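PDB 2O2G: dienelactone hydrolase from Anabaena variabilis, which probably acts as a hydrolase of the dienelactone hydrolase family, within the alpha/beta-hydrolase superfamily. Local coordinates for residues Val139-Arg145 against Ala161-Ile166. Numbering follows the deposited sequence.
Sequences VQAVVSR and APTLLI. With SO4 (sulfate ion), chain B.
Val142 and Ser144 hand their backbone N-H and C=O groups to Pro162, Leu164 and Ile166, joining two neighbouring parallel strands in the central sheet of an alpha/beta-hydrolase fold. The pairing alternates as parallel strands do: Val142 N gives to Pro162 O at 3.0 Å, Leu164 N to Val142 O, Ser144 N to Leu164 O, and Ile166 N to Ser144 O at 2.8 Å. The intervening Val143 turns its backbone hydrogen bonds to Tyr118 and Gly120 of strand 115-121, on its other flank.

Side chains sort by face. Val143 and Leu164 lie side by side, CG2 against CB, while Val143 CG1 slants across Ile166 CD1 at 3.6 Å; helix 206-221 packs on this face through Phe218 against Val143 and Trp217 against Leu164. On the other face Leu165, with CG beside its own backbone N (chi1 -58°), brings CD2 to Ser144 CB at 3.7 Å. Ala161 points at the first strand, its CB by Val142 CG2 and Val139 CG1. At the loop-to-strand junction Thr163 OG1 donates two residues back to Ala161 O.

At the C-terminal end of strand 139-145, Arg145 reaches toward the probable nucleophile elbow, its NH2 hydrogen-bonded to Ser122 OG, the serine of a putative catalytic triad. The bent chain (chi3 75°) presents the guanidinium edge to a sulfate, probably from the crystallisation liquor: Arg145 NH1 donates to sulfate O3 and Arg145 NH2 to sulfate O4, each at 3.0 Å.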
loop_
_atom_site.group_PDB
_atom_site.type_symbol
_atom_site.label_atom_id
_atom_site.label_comp_id
_atom_site.label_asym_id
_atom_site.label_seq_id
_atom_site.Cartn_x
_atom_site.Cartn_y
_atom_site.Cartn_z
ATOM N N VAL A 139 -11.996 -0.992 3.542
ATOM C CA VAL A 139 -10.740 -1.593 3.102
ATOM C C VAL A 139 -10.859 -3.094 3.269
ATOM O O VAL A 139 -11.095 -3.578 4.377
ATOM C CB VAL A 139 -9.545 -1.069 3.899
ATOM C CG1 VAL A 139 -8.240 -1.667 3.320
ATOM C CG2 VAL A 139 -9.538 0.470 3.899
ATOM N N GLN A 140 -10.732 -3.794 2.151
ATOM C CA GLN A 140 -10.946 -5.245 2.058
ATOM C C GLN A 140 -9.712 -6.130 2.035
ATOM O O GLN A 140 -9.842 -7.374 2.078
ATOM C CB GLN A 140 -11.803 -5.579 0.831
ATOM C CG GLN A 140 -13.211 -4.975 0.879
ATOM C CD GLN A 140 -14.236 -5.634 -0.049
ATOM O OE1 GLN A 140 -15.371 -5.168 -0.116
ATOM N NE2 GLN A 140 -13.859 -6.734 -0.751
ATOM N N ALA A 141 -8.528 -5.524 1.985
ATOM C CA ALA A 141 -7.273 -6.274 1.979
ATOM C C ALA A 141 -6.082 -5.354 2.128
ATOM O O ALA A 141 -6.108 -4.193 1.722
ATOM C CB ALA A 141 -7.121 -7.134 0.679
ATOM N N VAL A 142 -5.026 -5.878 2.739
ATOM C CA VAL A 142 -3.790 -5.130 2.909
ATOM C C VAL A 142 -2.607 -6.072 2.679
ATOM O O VAL A 142 -2.629 -7.203 3.118
ATOM C CB VAL A 142 -3.650 -4.505 4.334
ATOM C CG1 VAL A 142 -2.250 -3.844 4.523
ATOM C CG2 VAL A 142 -4.759 -3.498 4.612
ATOM N N VAL A 143 -1.603 -5.585 1.965
ATOM C CA VAL A 143 -0.342 -6.299 1.770
ATOM C C VAL A 143 0.740 -5.310 2.246
ATOM O O VAL A 143 0.743 -4.142 1.845
ATOM C CB VAL A 143 -0.088 -6.681 0.312
ATOM C CG1 VAL A 143 1.309 -7.302 0.146
ATOM C CG2 VAL A 143 -1.136 -7.619 -0.188
ATOM N N SER A 144 1.631 -5.776 3.114
ATOM C CA SER A 144 2.726 -4.970 3.622
ATOM C C SER A 144 4.026 -5.565 3.103
ATOM O O SER A 144 4.292 -6.740 3.358
ATOM C CB SER A 144 2.715 -4.928 5.143
ATOM O OG SER A 144 3.957 -4.410 5.567
ATOM N N ARG A 145 4.772 -4.787 2.305
ATOM C CA ARG A 145 6.051 -5.254 1.725
ATOM C C ARG A 145 7.224 -4.735 2.537
ATOM O O ARG A 145 7.560 -3.543 2.485
ATOM C CB ARG A 145 6.193 -4.814 0.272
ATOM C CG ARG A 145 7.431 -5.366 -0.457
ATOM C CD ARG A 145 7.951 -4.359 -1.441
ATOM N NE ARG A 145 8.647 -3.278 -0.724
ATOM C CZ ARG A 145 9.025 -2.134 -1.265
ATOM N NH1 ARG A 145 8.689 -1.822 -2.508
ATOM N NH2 ARG A 145 9.664 -1.255 -0.521
ATOM N N ALA A 161 -9.274 -5.897 7.705
ATOM C CA ALA A 161 -8.904 -6.265 6.342
ATOM C C ALA A 161 -7.913 -7.419 6.339
ATOM O O ALA A 161 -6.880 -7.340 7.029
ATOM C CB ALA A 161 -8.282 -5.073 5.645
ATOM N N PRO A 162 -8.236 -8.531 5.628
ATOM C CA PRO A 162 -7.246 -9.633 5.517
ATOM C C PRO A 162 -5.872 -9.108 5.063
ATOM O O PRO A 162 -5.733 -8.502 3.983
ATOM C CB PRO A 162 -7.893 -10.586 4.509
ATOM C CG PRO A 162 -9.393 -10.369 4.759
ATOM C CD PRO A 162 -9.518 -8.880 4.979
ATOM N N THR A 163 -4.862 -9.423 5.866
ATOM C CA THR A 163 -3.519 -8.857 5.758
ATOM C C THR A 163 -2.406 -9.888 5.492
ATOM O O THR A 163 -2.257 -10.874 6.196
ATOM C CB THR A 163 -3.189 -8.126 7.092
ATOM O OG1 THR A 163 -4.123 -7.058 7.288
ATOM C CG2 THR A 163 -1.774 -7.614 7.131
ATOM N N LEU A 164 -1.607 -9.585 4.479
ATOM C CA LEU A 164 -0.489 -10.379 4.081
ATOM C C LEU A 164 0.778 -9.569 4.318
ATOM O O LEU A 164 1.003 -8.510 3.700
ATOM C CB LEU A 164 -0.600 -10.704 2.588
ATOM C CG LEU A 164 0.591 -11.366 1.928
ATOM C CD1 LEU A 164 0.939 -12.682 2.599
ATOM C CD2 LEU A 164 0.256 -11.544 0.434
ATOM N N LEU A 165 1.607 -10.071 5.203
ATOM C CA LEU A 165 2.899 -9.476 5.497
ATOM C C LEU A 165 3.984 -10.222 4.659
ATOM O O LEU A 165 4.089 -11.448 4.691
ATOM C CB LEU A 165 3.158 -9.581 6.998
ATOM C CG LEU A 165 2.147 -8.946 7.964
ATOM C CD1 LEU A 165 2.589 -9.117 9.405
ATOM C CD2 LEU A 165 1.950 -7.478 7.697
ATOM N N ILE A 166 4.747 -9.485 3.870
ATOM C CA ILE A 166 5.779 -10.077 3.054
ATOM C C ILE A 166 7.092 -9.514 3.498
ATOM O O ILE A 166 7.244 -8.276 3.551
ATOM C CB ILE A 166 5.615 -9.741 1.523
ATOM C CG1 ILE A 166 4.272 -10.210 0.954
ATOM C CG2 ILE A 166 6.735 -10.430 0.714
ATOM C CD1 ILE A 166 3.948 -9.649 -0.485
HETATM S S SO4 B . 9.334 2.201 -2.218
HETATM O O1 SO4 B . 8.021 2.814 -2.123
HETATM O O2 SO4 B . 10.186 3.181 -2.829
HETATM O O3 SO4 B . 9.216 1.097 -3.152
HETATM O O4 SO4 B . 9.837 1.742 -0.929
#